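Local coordinates for protein ribose-phosphate pyrophosphokinase (Sulfolobus solfataricus, PDB 4TWB) that makes phosphoribosyl diphosphate (PRPP) by transferring the pyrophosphoryl group of ATP to the 1-hydroxyl of ribose 5-phosphate, with magnesium as cofactor, at residues V118-V123 with E138-H143; M1-G6 with L51-T56; F160-D165 with S184-E189; D211-D216 with T241-H246; A90-D95 with I104-I109. One frame throughout, in Å; residues are numbered along the deposited sequence.

Interaction 1: residues V118-V123 with E138-H143; sequences VNTLVV and ELKIVH
T120 and E138 open a run of parallel bridges between strand 120-124 and strand 138-142, the outermost strand on this flank of the seven-stranded mixed sheet. The bonding pattern identifies the pairing: L121 N donates to E138 O (2.9 Å) and L121 O accepts from K140 N (3.0 Å), straddling L139, and V123 repeats this with K140 and V142. The L121 N bond is almost straight at the acceptor, with a C=O...N angle of 177°.

The close packing centres on the buried residues of strand 120-124. V122 holds CG1 anti to its backbone N (chi1 -179°), which carries that methyl to V142 CG2 at 3.8 Å, while V122 CG2 rests on K140 CB at 4.1 Å. On the face of L121 and V123, the methyls L121 CD2 and L139 CD2 meet at 4.3 Å, and L121 also packs on L110 of helix 105-114.

The solvent-facing margin is looser. E138 is exposed and poorly ordered; its chain bends at chi2 and crosses T120 at about a right angle, bringing OE1 to T120 OG1 in a weak hydrogen bond of 2.9 Å. K140 runs outward, its ammonium forming a salt bridge with the terminal carboxylate of L291.

Backbone bonds thus hold the edge strand in register, buried valines and L121 supply the apolar packing, and E138 and K140 find polar partners at the margin: a weak bond and a salt bridge.

Interaction 2: residues M1-G6 with L51-T56; sequences MIIIGG and LLVQTT
Two adjacent parallel strands inside the mixed sheet of the N-terminal phosphoribosyltransferase-like domain, 2-5 and 49-53, meet here through the pairs I3 with L51, I4 with L52 and G5 with V53. Four backbone bonds hold them, from L51 N to I2 O (2.8 Å) through to G6 N with V53 O (2.8 Å). They are not equivalent: I4 N reaches L51 O from above the carbonyl plane, 38° out of it, whereas V53 N meets I4 O at a nearly straight 167° at the hydrogen.

L51 makes the largest single share of the contact. With CG beside the backbone N (chi1 -66°), the branched end turns to the M1 side, where M1 CE lies 3.6 Å from L51 CD2; L51 CB meets I3 CG1 at 4.1 Å. With an alanine here, the methyl end of M1 would probably lose its partner and a gap would open beside T83 of the next strand, although the backbone bonds could persist.

On the other face I4 CG2 and L52 CD2 are 4.4 Å apart, and both side chains pack against I74 of helix 60-76. Beyond the strand, Q54 bends at chi2 and brings OE1 close to G6; that oxygen accepts from A8 N and also bonds S7 OG.

The chemistry is thus that of a buried sheet centre: main-chain polarity is met between neighbours, and branched hydrocarbons fill both faces.

Interaction 3: residues F160-D165 with S184-E189; sequences FILAPD and SYIEKE
The F160 ring meets S184 at its edge: S184 CB lies near the ring plane, 3.6 Å from F160 CZ. A first torsion with CG anti to the backbone N (chi1 -176°) swings this ring across to the neighbouring strand, and P182, L207 and K210 pack around it. The Y185 ring approaches D165 obliquely, with Y185 CD2 4.2 Å from D165 C; it leans on L169, and its hydroxyl makes a weak hydrogen bond with R166.

Between the rings the backbones pair in parallel, L162 with S184 and A163 with Y185. A163 is gripped at both ends, its N donating to S184 O at 2.9 Å and its O receiving I186 N at 3.0 Å, while S184 N bonds I161 O. The I186 bond enters A163 O with a C=O...N angle of 174°.

Side chains divide between two faces. Both methyls of L162 meet the longer branch of I186, L162 CD2 to I186 CG1 and L162 CD1 to I186 CD1, each at 3.9 Å, and I186 continues onto A228 and L231 of helix 223-233. On the reverse face A163 CB and Y185 CB meet at 4.1 Å, under helix 169-178. That helix links the two strands, making a beta-alpha-beta unit at the sheet edge.

Past the pairing the segments separate toward D165, a predicted magnesium ligand, and K188, the predicted active-site lysine, which is poorly ordered just before the unmodelled residues 191-203. Apolar packing and backbone bonds thus fix the strand ends from which these polar groups emerge, while the lysine segment is probably mobile.

Interaction 4: residues D211-D216 with T241-H246; sequences DVVIID and TAAAIH
V213, I214 and I215 pair with T241, A242 and A243 in a parallel ladder whose strand axes come within 4.5 Å and diverge by 25°. Four bonds hold it: T241 N to V212 O at 2.8 Å, I214 N to T241 O at 2.8 Å, A243 N to I214 O at 2.8 Å and D216 N to A243 O at 3.0 Å. I214 thus both donates and accepts, joining T241 to A243 across A242.

Short side chains on strand 239-244 face branched ones on strand 211-216. A243 CB sits between two neighbours on its face, 4.3 Å from V213 CG1 and 4.2 Å from I215 CG1, turned this way by its place beside the backbone N (chi1 -55°). I215 also packs on R171 and I175 of helix 169-178. On the other face I214 and A242 both lie beneath helix 223-233, sharing I225.

The exits differ. The D216 carboxylate points away from strand 239-244 and makes a long, weak ion pair with R171. Strand 239-244 turns a corner at I245, whose CG2 lies 3.6 Å above the centre of the H246 ring; the ring nitrogens bond T270 OG1 on one side and the carbonyls of V124 and E125 on the other.

The end of strand 211-216 with D216 and the S220-T224 loop, which binds ribose 5-phosphate, are part of the PRPP-binding motif of type I phosphoribosyltransferases. The contact is therefore an apolar, fully buried platform that fixes the backbone of D216 and leaves its side chain near the ribose 5-phosphate site, consistent with its predicted role as a ligand.

Interaction 5: residues A90-D95 with I104-I109; sequences AYSRQD and ISIKTI. With AMP (adenosine monophosphate), chain G.
Y91 and Q94 come at S105, the first residue of helix 105-114, from two directions. The Y91 ring meets it obliquely, CD1 3.5 Å from S105 CB, with its hydroxyl bonded to D61. Q94 holds CG anti to the backbone N (chi1 -171°), bringing CG to 3.4 Å from S105 OG, then bends at chi2: OE1 turns to AMP C8 (3.5 Å) while NE2 bonds A103 O. I106 wedges between the loop carbonyls, its CG2 3.4 Å from Q94 O, and I109 CG1 meets Y91 CB at 4.2 Å. No hydrogen bond crosses between loop and helix.

R93 faces the other way, toward the nucleotide. Bent at chi2 and chi3, it lays its guanidinium nearly parallel to the adenine, against one face of it, with AMP N1 3.8 Å above the guanidinium plane, and R93 NH1 makes a weak hydrogen bond to AMP O2P (3.0 Å); NH2 bonds S220 OG. Replacing R93 with alanine would probably uncover that face of the base and leave the phosphate without this donor.

E36 of the second subunit bonds Y91 N. Packing on the helix thus sets the loop, while R93 and Q94 reach from it to AMP.

Overall arrangement
Interactions 1 and 2 belong to one mixed sheet, the first at its partly exposed edge and the second in its buried interior; charged ends appear in the former, whereas hydrocarbons dominate the latter. Interactions 3 and 4 repeat the contrast in the parallel sheet of the other domain: strands 159-163 and 211-216 are neighbours, joined by F160 O with V213 N, and the centres of the two interactions lie about 11 Å apart. Both strand pairs lead into predicted substrate or metal residues. Interaction 5 alone lacks inter-segment hydrogen bonds and reaches the nucleotide and the second subunit. It touches interaction 2 through T56 OG1 and A90 N, and R93 reaches S220 in the loop following D211-D216.

Interaction 1: residues V118-V123 with E138-H143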
# COMPACT_ATOMS: atom_id res chain seq x y z
N VAL A 118 9.21 7.95 -13.00
CA VAL A 118 9.37 9.31 -12.49
C VAL A 118 10.75 9.86 -12.85
O VAL A 118 11.79 9.27 -12.52
CB VAL A 118 9.15 9.38 -10.96
CG1 VAL A 118 9.36 10.79 -10.48
CG2 VAL A 118 7.75 8.92 -10.60
N ASN A 119 10.76 11.00 -13.52
CA ASN A 119 12.00 11.62 -13.96
C ASN A 119 12.54 12.57 -12.90
O ASN A 119 13.73 12.54 -12.55
CB ASN A 119 11.78 12.40 -15.26
CG ASN A 119 11.42 11.51 -16.42
OD1 ASN A 119 10.34 11.64 -17.02
ND2 ASN A 119 12.30 10.58 -16.75
N THR A 120 11.65 13.40 -12.39
CA THR A 120 12.01 14.40 -11.41
C THR A 120 11.11 14.25 -10.21
O THR A 120 9.89 14.19 -10.34
CB THR A 120 11.87 15.83 -11.99
OG1 THR A 120 13.05 16.15 -12.74
CG2 THR A 120 11.71 16.84 -10.88
N LEU A 121 11.73 14.19 -9.03
CA LEU A 121 11.02 14.08 -7.76
C LEU A 121 11.09 15.36 -6.93
O LEU A 121 12.18 15.88 -6.66
CB LEU A 121 11.59 12.89 -6.97
CG LEU A 121 11.17 12.70 -5.51
CD1 LEU A 121 9.68 12.57 -5.40
CD2 LEU A 121 11.85 11.45 -4.96
N VAL A 122 9.93 15.88 -6.53
CA VAL A 122 9.84 17.10 -5.73
C VAL A 122 9.25 16.79 -4.36
O VAL A 122 8.12 16.31 -4.26
CB VAL A 122 8.94 18.15 -6.39
CG1 VAL A 122 8.90 19.39 -5.55
CG2 VAL A 122 9.44 18.48 -7.77
N VAL A 123 10.01 17.08 -3.30
CA VAL A 123 9.57 16.75 -1.94
C VAL A 123 9.68 17.95 -1.01
O VAL A 123 10.61 18.75 -1.11
CB VAL A 123 10.41 15.62 -1.34
CG1 VAL A 123 9.85 15.20 -0.01
CG2 VAL A 123 10.44 14.43 -2.28
N GLU A 138 16.26 13.43 -11.17
CA GLU A 138 16.55 14.77 -10.67
C GLU A 138 15.76 15.07 -9.39
O GLU A 138 14.55 14.79 -9.32
CB GLU A 138 16.26 15.83 -11.74
CG GLU A 138 17.00 15.63 -13.08
CD GLU A 138 16.20 14.80 -14.10
OE1 GLU A 138 15.14 15.29 -14.58
OE2 GLU A 138 16.64 13.68 -14.45
N LEU A 139 16.44 15.64 -8.41
CA LEU A 139 15.84 16.02 -7.13
C LEU A 139 15.57 17.51 -6.99
O LEU A 139 16.43 18.33 -7.28
CB LEU A 139 16.76 15.63 -5.99
CG LEU A 139 16.56 14.26 -5.38
CD1 LEU A 139 17.62 14.07 -4.31
CD2 LEU A 139 15.17 14.17 -4.79
N LYS A 140 14.38 17.85 -6.53
CA LYS A 140 14.11 19.22 -6.12
C LYS A 140 13.49 19.20 -4.73
O LYS A 140 12.32 18.83 -4.56
CB LYS A 140 13.21 19.94 -7.13
CG LYS A 140 13.83 19.94 -8.50
CD LYS A 140 13.46 21.13 -9.34
CE LYS A 140 14.52 21.33 -10.44
NZ LYS A 140 14.09 22.30 -11.50
N ILE A 141 14.30 19.56 -3.73
CA ILE A 141 13.84 19.67 -2.35
C ILE A 141 13.22 21.05 -2.09
O ILE A 141 13.70 22.06 -2.60
CB ILE A 141 15.00 19.40 -1.39
CG1 ILE A 141 15.67 18.08 -1.78
CG2 ILE A 141 14.54 19.39 0.03
CD1 ILE A 141 16.75 17.62 -0.83
N VAL A 142 12.13 21.09 -1.34
CA VAL A 142 11.44 22.35 -1.06
C VAL A 142 11.43 22.59 0.43
O VAL A 142 10.87 21.79 1.18
CB VAL A 142 9.98 22.34 -1.55
CG1 VAL A 142 9.31 23.67 -1.23
CG2 VAL A 142 9.89 22.06 -3.04
N HIS A 143 12.06 23.68 0.87
CA HIS A 143 12.02 24.09 2.28
C HIS A 143 11.15 25.32 2.39
O HIS A 143 11.57 26.41 2.04
CB HIS A 143 13.42 24.40 2.78
CG HIS A 143 14.41 23.28 2.60
ND1 HIS A 143 14.44 22.18 3.43
CD2 HIS A 143 15.40 23.10 1.70
CE1 HIS A 143 15.41 21.37 3.05
NE2 HIS A 143 16.01 21.90 2.00

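Interaction 2: residues M1-G6 with L51-T56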
# COMPACT_ATOMS: atom_id res chain seq x y z
N MET A 1 3.06 21.64 -20.96
CA MET A 1 3.03 21.25 -19.55
C MET A 1 1.61 21.16 -19.02
O MET A 1 0.79 22.04 -19.28
CB MET A 1 3.79 22.26 -18.69
CG MET A 1 5.28 22.07 -18.69
SD MET A 1 6.02 22.90 -17.27
CE MET A 1 5.44 21.85 -15.96
N ILE A 2 1.33 20.10 -18.27
CA ILE A 2 0.06 20.00 -17.54
C ILE A 2 0.24 19.40 -16.15
O ILE A 2 1.23 18.73 -15.87
CB ILE A 2 -1.01 19.19 -18.30
CG1 ILE A 2 -0.62 17.72 -18.37
CG2 ILE A 2 -1.22 19.75 -19.70
CD1 ILE A 2 -1.70 16.89 -19.00
N ILE A 3 -0.73 19.67 -15.30
CA ILE A 3 -0.71 19.19 -13.93
C ILE A 3 -1.73 18.08 -13.81
O ILE A 3 -2.90 18.26 -14.16
CB ILE A 3 -1.12 20.30 -12.94
CG1 ILE A 3 -0.06 21.40 -12.90
CG2 ILE A 3 -1.34 19.72 -11.56
CD1 ILE A 3 -0.53 22.63 -12.19
N ILE A 4 -1.29 16.92 -13.32
CA ILE A 4 -2.23 15.85 -13.03
C ILE A 4 -2.34 15.70 -11.54
O ILE A 4 -1.35 15.43 -10.88
CB ILE A 4 -1.79 14.51 -13.64
CG1 ILE A 4 -1.73 14.61 -15.17
CG2 ILE A 4 -2.77 13.42 -13.24
CD1 ILE A 4 -1.11 13.41 -15.82
N GLY A 5 -3.56 15.86 -11.03
CA GLY A 5 -3.82 15.66 -9.62
C GLY A 5 -4.16 14.23 -9.27
O GLY A 5 -5.15 13.67 -9.75
N GLY A 6 -3.34 13.61 -8.43
CA GLY A 6 -3.58 12.25 -8.01
C GLY A 6 -4.78 12.11 -7.09
O GLY A 6 -5.62 13.00 -7.00
N LEU A 51 3.19 17.29 -14.48
CA LEU A 51 3.46 17.56 -13.08
C LEU A 51 2.42 16.79 -12.29
O LEU A 51 1.27 17.22 -12.20
CB LEU A 51 3.33 19.06 -12.78
CG LEU A 51 4.34 20.00 -13.43
CD1 LEU A 51 4.18 21.41 -12.88
CD2 LEU A 51 5.77 19.50 -13.22
N LEU A 52 2.84 15.66 -11.74
CA LEU A 52 1.96 14.82 -10.95
C LEU A 52 1.99 15.30 -9.50
O LEU A 52 3.06 15.41 -8.90
CB LEU A 52 2.44 13.37 -11.02
CG LEU A 52 1.45 12.22 -10.77
CD1 LEU A 52 2.18 11.14 -9.98
CD2 LEU A 52 0.19 12.66 -10.05
N VAL A 53 0.83 15.59 -8.94
CA VAL A 53 0.72 15.87 -7.52
C VAL A 53 0.08 14.69 -6.77
O VAL A 53 -1.10 14.42 -6.94
CB VAL A 53 -0.11 17.12 -7.26
CG1 VAL A 53 -0.29 17.33 -5.76
CG2 VAL A 53 0.57 18.33 -7.90
N GLN A 54 0.89 14.00 -5.97
CA GLN A 54 0.44 12.89 -5.13
C GLN A 54 1.16 12.96 -3.80
O GLN A 54 2.35 12.71 -3.74
CB GLN A 54 0.77 11.53 -5.76
CG GLN A 54 -0.41 10.77 -6.31
CD GLN A 54 -1.42 10.38 -5.25
OE1 GLN A 54 -2.45 11.02 -5.11
NE2 GLN A 54 -1.13 9.33 -4.51
N THR A 55 0.45 13.28 -2.73
CA THR A 55 1.07 13.20 -1.43
C THR A 55 0.86 11.80 -0.91
O THR A 55 -0.02 11.10 -1.39
CB THR A 55 0.50 14.23 -0.44
OG1 THR A 55 1.41 14.38 0.66
CG2 THR A 55 -0.83 13.78 0.08
N THR A 56 1.66 11.38 0.06
CA THR A 56 1.55 10.02 0.56
C THR A 56 1.32 9.96 2.06
O THR A 56 1.82 9.06 2.74
CB THR A 56 2.77 9.15 0.15
OG1 THR A 56 3.96 9.66 0.76
CG2 THR A 56 2.93 9.14 -1.37

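Interaction 3: residues F160-D165 with S184-E189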
# COMPACT_ATOMS: atom_id res chain seq x y z
N PHE A 160 10.48 33.71 20.11
CA PHE A 160 11.74 33.00 20.27
C PHE A 160 11.58 31.63 19.58
O PHE A 160 10.58 30.94 19.77
CB PHE A 160 12.08 32.83 21.75
CG PHE A 160 13.41 32.17 21.99
CD1 PHE A 160 14.53 32.93 22.26
CD2 PHE A 160 13.54 30.80 21.92
CE1 PHE A 160 15.75 32.34 22.47
CE2 PHE A 160 14.75 30.20 22.13
CZ PHE A 160 15.86 30.97 22.41
N ILE A 161 12.54 31.25 18.77
CA ILE A 161 12.40 30.02 18.00
C ILE A 161 13.27 28.89 18.54
O ILE A 161 14.49 28.96 18.52
CB ILE A 161 12.64 30.27 16.52
CG1 ILE A 161 11.39 30.93 15.94
CG2 ILE A 161 12.95 28.98 15.80
CD1 ILE A 161 11.66 31.82 14.78
N LEU A 162 12.60 27.85 19.03
CA LEU A 162 13.25 26.76 19.76
C LEU A 162 13.18 25.46 18.97
O LEU A 162 12.10 25.02 18.59
CB LEU A 162 12.55 26.55 21.11
CG LEU A 162 13.35 26.04 22.31
CD1 LEU A 162 12.45 25.17 23.14
CD2 LEU A 162 14.58 25.28 21.87
N ALA A 163 14.34 24.86 18.74
CA ALA A 163 14.44 23.57 18.05
C ALA A 163 14.60 22.43 19.07
O ALA A 163 15.49 22.49 19.92
CB ALA A 163 15.61 23.58 17.09
N PRO A 164 13.75 21.40 18.99
CA PRO A 164 13.67 20.33 19.99
C PRO A 164 14.95 19.51 20.13
O PRO A 164 15.17 18.92 21.19
CB PRO A 164 12.53 19.45 19.48
CG PRO A 164 11.73 20.35 18.63
CD PRO A 164 12.71 21.25 17.96
N ASP A 165 15.76 19.46 19.08
CA ASP A 165 17.03 18.73 19.12
C ASP A 165 18.01 19.36 18.14
O ASP A 165 17.64 20.28 17.41
CB ASP A 165 16.85 17.22 18.82
CG ASP A 165 15.92 16.94 17.64
OD1 ASP A 165 16.22 17.39 16.51
OD2 ASP A 165 14.89 16.25 17.83
N SER A 184 17.35 28.99 19.65
CA SER A 184 18.23 28.06 20.34
C SER A 184 17.72 26.63 20.18
O SER A 184 16.66 26.40 19.61
CB SER A 184 18.36 28.43 21.81
OG SER A 184 19.43 27.71 22.41
N TYR A 185 18.50 25.68 20.68
CA TYR A 185 18.10 24.29 20.62
C TYR A 185 18.30 23.59 21.95
O TYR A 185 19.18 23.97 22.73
CB TYR A 185 18.86 23.59 19.51
CG TYR A 185 20.25 23.17 19.88
CD1 TYR A 185 21.32 24.05 19.75
CD2 TYR A 185 20.51 21.89 20.35
CE1 TYR A 185 22.60 23.67 20.08
CE2 TYR A 185 21.80 21.50 20.68
CZ TYR A 185 22.84 22.40 20.55
OH TYR A 185 24.11 22.01 20.88
N ILE A 186 17.47 22.59 22.21
CA ILE A 186 17.60 21.76 23.40
C ILE A 186 18.66 20.69 23.19
O ILE A 186 18.76 20.09 22.12
CB ILE A 186 16.26 21.11 23.76
CG1 ILE A 186 15.26 22.19 24.18
CG2 ILE A 186 16.43 20.10 24.86
CD1 ILE A 186 13.85 21.68 24.32
N GLU A 187 19.47 20.46 24.22
CA GLU A 187 20.66 19.62 24.10
C GLU A 187 20.52 18.31 24.86
O GLU A 187 20.76 18.26 26.07
CB GLU A 187 21.88 20.38 24.61
CG GLU A 187 21.91 21.83 24.15
CD GLU A 187 22.57 22.77 25.14
OE1 GLU A 187 23.30 22.29 26.03
OE2 GLU A 187 22.34 24.00 25.03
N LYS A 188 20.13 17.25 24.16
CA LYS A 188 20.08 15.92 24.75
C LYS A 188 21.49 15.39 25.01
O LYS A 188 22.40 15.60 24.20
CB LYS A 188 19.33 14.94 23.84
CG LYS A 188 19.68 13.48 24.11
CD LYS A 188 20.18 12.78 22.85
CE LYS A 188 21.24 11.73 23.17
NZ LYS A 188 22.01 11.33 21.95
N GLU A 189 21.66 14.72 26.15
CA GLU A 189 22.90 14.04 26.52
C GLU A 189 22.77 13.51 27.95
O GLU A 189 22.86 12.30 28.19
CB GLU A 189 24.12 14.96 26.39
CG GLU A 189 24.94 14.74 25.12
CD GLU A 189 25.96 15.84 24.86
OE1 GLU A 189 26.35 16.53 25.83
OE2 GLU A 189 26.38 16.02 23.69

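Interaction 4: residues D211-D216 with T241-H246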
# COMPACT_ATOMS: atom_id res chain seq x y z
N ASP A 211 7.59 34.64 23.76
CA ASP A 211 6.61 33.75 23.13
C ASP A 211 7.32 32.69 22.27
O ASP A 211 7.61 32.93 21.11
CB ASP A 211 5.66 34.54 22.24
CG ASP A 211 4.57 35.23 23.01
OD1 ASP A 211 4.17 34.70 24.06
OD2 ASP A 211 4.09 36.28 22.55
N VAL A 212 7.57 31.52 22.85
CA VAL A 212 8.34 30.49 22.18
C VAL A 212 7.58 29.75 21.08
O VAL A 212 6.38 29.49 21.20
CB VAL A 212 8.89 29.48 23.17
CG1 VAL A 212 9.62 28.35 22.45
CG2 VAL A 212 9.80 30.18 24.16
N VAL A 213 8.28 29.44 20.00
CA VAL A 213 7.74 28.63 18.91
C VAL A 213 8.66 27.45 18.69
O VAL A 213 9.82 27.62 18.31
CB VAL A 213 7.65 29.41 17.60
CG1 VAL A 213 6.99 28.56 16.53
CG2 VAL A 213 6.88 30.68 17.81
N ILE A 214 8.16 26.25 18.95
CA ILE A 214 8.95 25.03 18.75
C ILE A 214 8.71 24.43 17.37
O ILE A 214 7.59 24.03 17.04
CB ILE A 214 8.64 23.98 19.82
CG1 ILE A 214 8.63 24.63 21.20
CG2 ILE A 214 9.68 22.88 19.76
CD1 ILE A 214 8.47 23.66 22.33
N ILE A 215 9.77 24.37 16.57
CA ILE A 215 9.68 23.96 15.17
C ILE A 215 10.39 22.63 14.87
O ILE A 215 11.57 22.46 15.17
CB ILE A 215 10.25 25.05 14.24
CG1 ILE A 215 9.57 26.38 14.50
CG2 ILE A 215 10.07 24.66 12.79
CD1 ILE A 215 10.06 27.50 13.60
N ASP A 216 9.66 21.70 14.27
CA ASP A 216 10.23 20.42 13.84
C ASP A 216 9.72 20.09 12.44
O ASP A 216 8.75 20.71 11.96
CB ASP A 216 9.88 19.30 14.83
CG ASP A 216 11.00 18.28 14.99
OD1 ASP A 216 10.90 17.41 15.89
OD2 ASP A 216 11.98 18.33 14.21
N THR A 241 4.10 27.86 21.29
CA THR A 241 3.41 27.48 20.07
C THR A 241 4.24 26.39 19.40
O THR A 241 5.46 26.39 19.51
CB THR A 241 3.24 28.67 19.12
OG1 THR A 241 2.38 29.64 19.71
CG2 THR A 241 2.64 28.22 17.81
N ALA A 242 3.58 25.45 18.73
CA ALA A 242 4.28 24.39 18.03
C ALA A 242 4.02 24.45 16.54
O ALA A 242 2.90 24.71 16.10
CB ALA A 242 3.90 23.03 18.59
N ALA A 243 5.07 24.23 15.75
CA ALA A 243 4.98 24.30 14.30
C ALA A 243 5.77 23.17 13.64
O ALA A 243 6.88 22.86 14.04
CB ALA A 243 5.48 25.65 13.80
N ALA A 244 5.18 22.55 12.63
CA ALA A 244 5.90 21.58 11.83
C ALA A 244 5.42 21.64 10.39
O ALA A 244 4.30 22.08 10.11
CB ALA A 244 5.72 20.20 12.39
N ILE A 245 6.26 21.21 9.47
CA ILE A 245 5.83 21.12 8.08
C ILE A 245 4.76 20.00 7.91
O ILE A 245 3.68 20.23 7.35
CB ILE A 245 7.03 20.91 7.12
CG1 ILE A 245 7.91 22.15 7.08
CG2 ILE A 245 6.55 20.57 5.72
CD1 ILE A 245 8.86 22.30 8.27
N HIS A 246 5.07 18.82 8.43
CA HIS A 246 4.17 17.67 8.35
C HIS A 246 3.50 17.39 9.68
O HIS A 246 4.13 16.87 10.60
CB HIS A 246 4.93 16.43 7.87
CG HIS A 246 5.77 16.68 6.66
ND1 HIS A 246 5.22 16.98 5.43
CD2 HIS A 246 7.11 16.68 6.49
CE1 HIS A 246 6.19 17.15 4.55
NE2 HIS A 246 7.35 16.98 5.17

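Interaction 5: residues A90-D95 with I104-I109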
# COMPACT_ATOMS: atom_id res chain seq x y z
N ALA A 90 6.26 9.29 2.31
CA ALA A 90 6.16 8.32 3.41
C ALA A 90 7.41 7.45 3.52
O ALA A 90 8.21 7.37 2.61
CB ALA A 90 4.91 7.44 3.24
N TYR A 91 7.59 6.82 4.67
CA TYR A 91 8.76 5.99 4.93
C TYR A 91 10.05 6.79 4.94
O TYR A 91 11.12 6.28 4.61
CB TYR A 91 8.80 4.78 3.98
CG TYR A 91 7.67 3.80 4.28
CD1 TYR A 91 7.84 2.79 5.22
CD2 TYR A 91 6.42 3.94 3.67
CE1 TYR A 91 6.80 1.91 5.54
CE2 TYR A 91 5.38 3.07 3.98
CZ TYR A 91 5.57 2.05 4.91
OH TYR A 91 4.55 1.20 5.22
N SER A 92 9.94 8.06 5.33
CA SER A 92 11.10 8.94 5.37
C SER A 92 11.86 8.77 6.66
O SER A 92 13.09 8.90 6.69
CB SER A 92 10.67 10.39 5.21
OG SER A 92 10.21 10.60 3.90
N ARG A 93 11.14 8.46 7.73
CA ARG A 93 11.79 8.29 9.02
C ARG A 93 12.73 7.08 9.00
O ARG A 93 13.64 6.97 9.82
CB ARG A 93 10.74 8.16 10.12
CG ARG A 93 10.00 9.46 10.44
CD ARG A 93 8.48 9.25 10.49
NE ARG A 93 7.84 9.77 11.71
CZ ARG A 93 8.40 9.84 12.92
NH1 ARG A 93 9.65 9.42 13.12
NH2 ARG A 93 7.71 10.33 13.94
N GLN A 94 12.53 6.19 8.03
CA GLN A 94 13.36 4.99 7.90
C GLN A 94 14.56 5.22 6.99
O GLN A 94 14.57 4.78 5.82
CB GLN A 94 12.55 3.79 7.43
CG GLN A 94 13.32 2.47 7.49
CD GLN A 94 13.62 2.01 8.92
OE1 GLN A 94 13.07 2.53 9.89
NE2 GLN A 94 14.48 1.00 9.04
N ASP A 95 15.57 5.87 7.56
CA ASP A 95 16.71 6.42 6.83
C ASP A 95 17.80 5.38 6.54
O ASP A 95 18.49 5.44 5.51
CB ASP A 95 17.28 7.57 7.67
CG ASP A 95 18.01 8.60 6.84
OD1 ASP A 95 18.33 8.33 5.66
OD2 ASP A 95 18.26 9.70 7.38
N ILE A 104 15.73 -0.70 4.75
CA ILE A 104 15.83 0.71 4.43
C ILE A 104 14.66 1.08 3.53
O ILE A 104 14.81 1.20 2.32
CB ILE A 104 17.16 1.03 3.75
CG1 ILE A 104 18.31 0.44 4.58
CG2 ILE A 104 17.33 2.52 3.59
CD1 ILE A 104 19.65 0.50 3.90
N SER A 105 13.49 1.26 4.15
CA SER A 105 12.24 1.48 3.42
C SER A 105 12.35 2.57 2.35
O SER A 105 11.90 2.38 1.22
CB SER A 105 11.11 1.83 4.39
OG SER A 105 11.06 0.94 5.49
N ILE A 106 12.94 3.71 2.72
CA ILE A 106 12.98 4.84 1.80
C ILE A 106 13.76 4.48 0.54
O ILE A 106 13.48 5.00 -0.55
CB ILE A 106 13.54 6.12 2.48
CG1 ILE A 106 13.18 7.37 1.67
CG2 ILE A 106 15.04 6.04 2.66
CD1 ILE A 106 11.70 7.69 1.62
N LYS A 107 14.72 3.57 0.67
CA LYS A 107 15.52 3.16 -0.49
C LYS A 107 14.65 2.42 -1.50
O LYS A 107 14.69 2.70 -2.70
CB LYS A 107 16.70 2.27 -0.07
CG LYS A 107 17.56 1.79 -1.23
CD LYS A 107 18.85 1.13 -0.75
CE LYS A 107 18.65 -0.32 -0.37
NZ LYS A 107 18.80 -1.23 -1.55
N THR A 108 13.86 1.48 -0.99
CA THR A 108 12.95 0.70 -1.80
C THR A 108 11.92 1.59 -2.49
O THR A 108 11.69 1.47 -3.69
CB THR A 108 12.22 -0.34 -0.95
OG1 THR A 108 13.16 -1.20 -0.31
CG2 THR A 108 11.28 -1.17 -1.82
N ILE A 109 11.30 2.47 -1.72
CA ILE A 109 10.31 3.36 -2.28
C ILE A 109 10.91 4.17 -3.41
O ILE A 109 10.32 4.30 -4.48
CB ILE A 109 9.79 4.33 -1.21
CG1 ILE A 109 9.24 3.56 -0.02
CG2 ILE A 109 8.74 5.26 -1.79
CD1 ILE A 109 7.90 2.97 -0.31
P AMP G . 13.69 9.80 14.08
O1P AMP G . 14.54 10.94 14.58
O2P AMP G . 12.23 9.86 14.50
O3P AMP G . 13.91 9.47 12.62
O5' AMP G . 14.27 8.52 14.85
C5' AMP G . 14.66 7.36 14.11
C4' AMP G . 13.95 6.13 14.67
O4' AMP G . 12.54 6.22 14.40
C3' AMP G . 14.47 4.85 14.04
O3' AMP G . 15.03 4.00 15.05
C2' AMP G . 13.27 4.21 13.35
O2' AMP G . 13.19 2.79 13.57
C1' AMP G . 12.06 4.96 13.91
N9 AMP G . 10.98 5.12 12.89
C8 AMP G . 11.09 4.88 11.56
N7 AMP G . 9.92 5.11 10.91
C5 AMP G . 9.02 5.49 11.85
C6 AMP G . 7.59 5.87 11.86
N6 AMP G . 6.88 5.89 10.71
N1 AMP G . 7.02 6.20 13.05
C2 AMP G . 7.72 6.19 14.21
N3 AMP G . 9.03 5.84 14.28
C4 AMP G . 9.72 5.48 13.15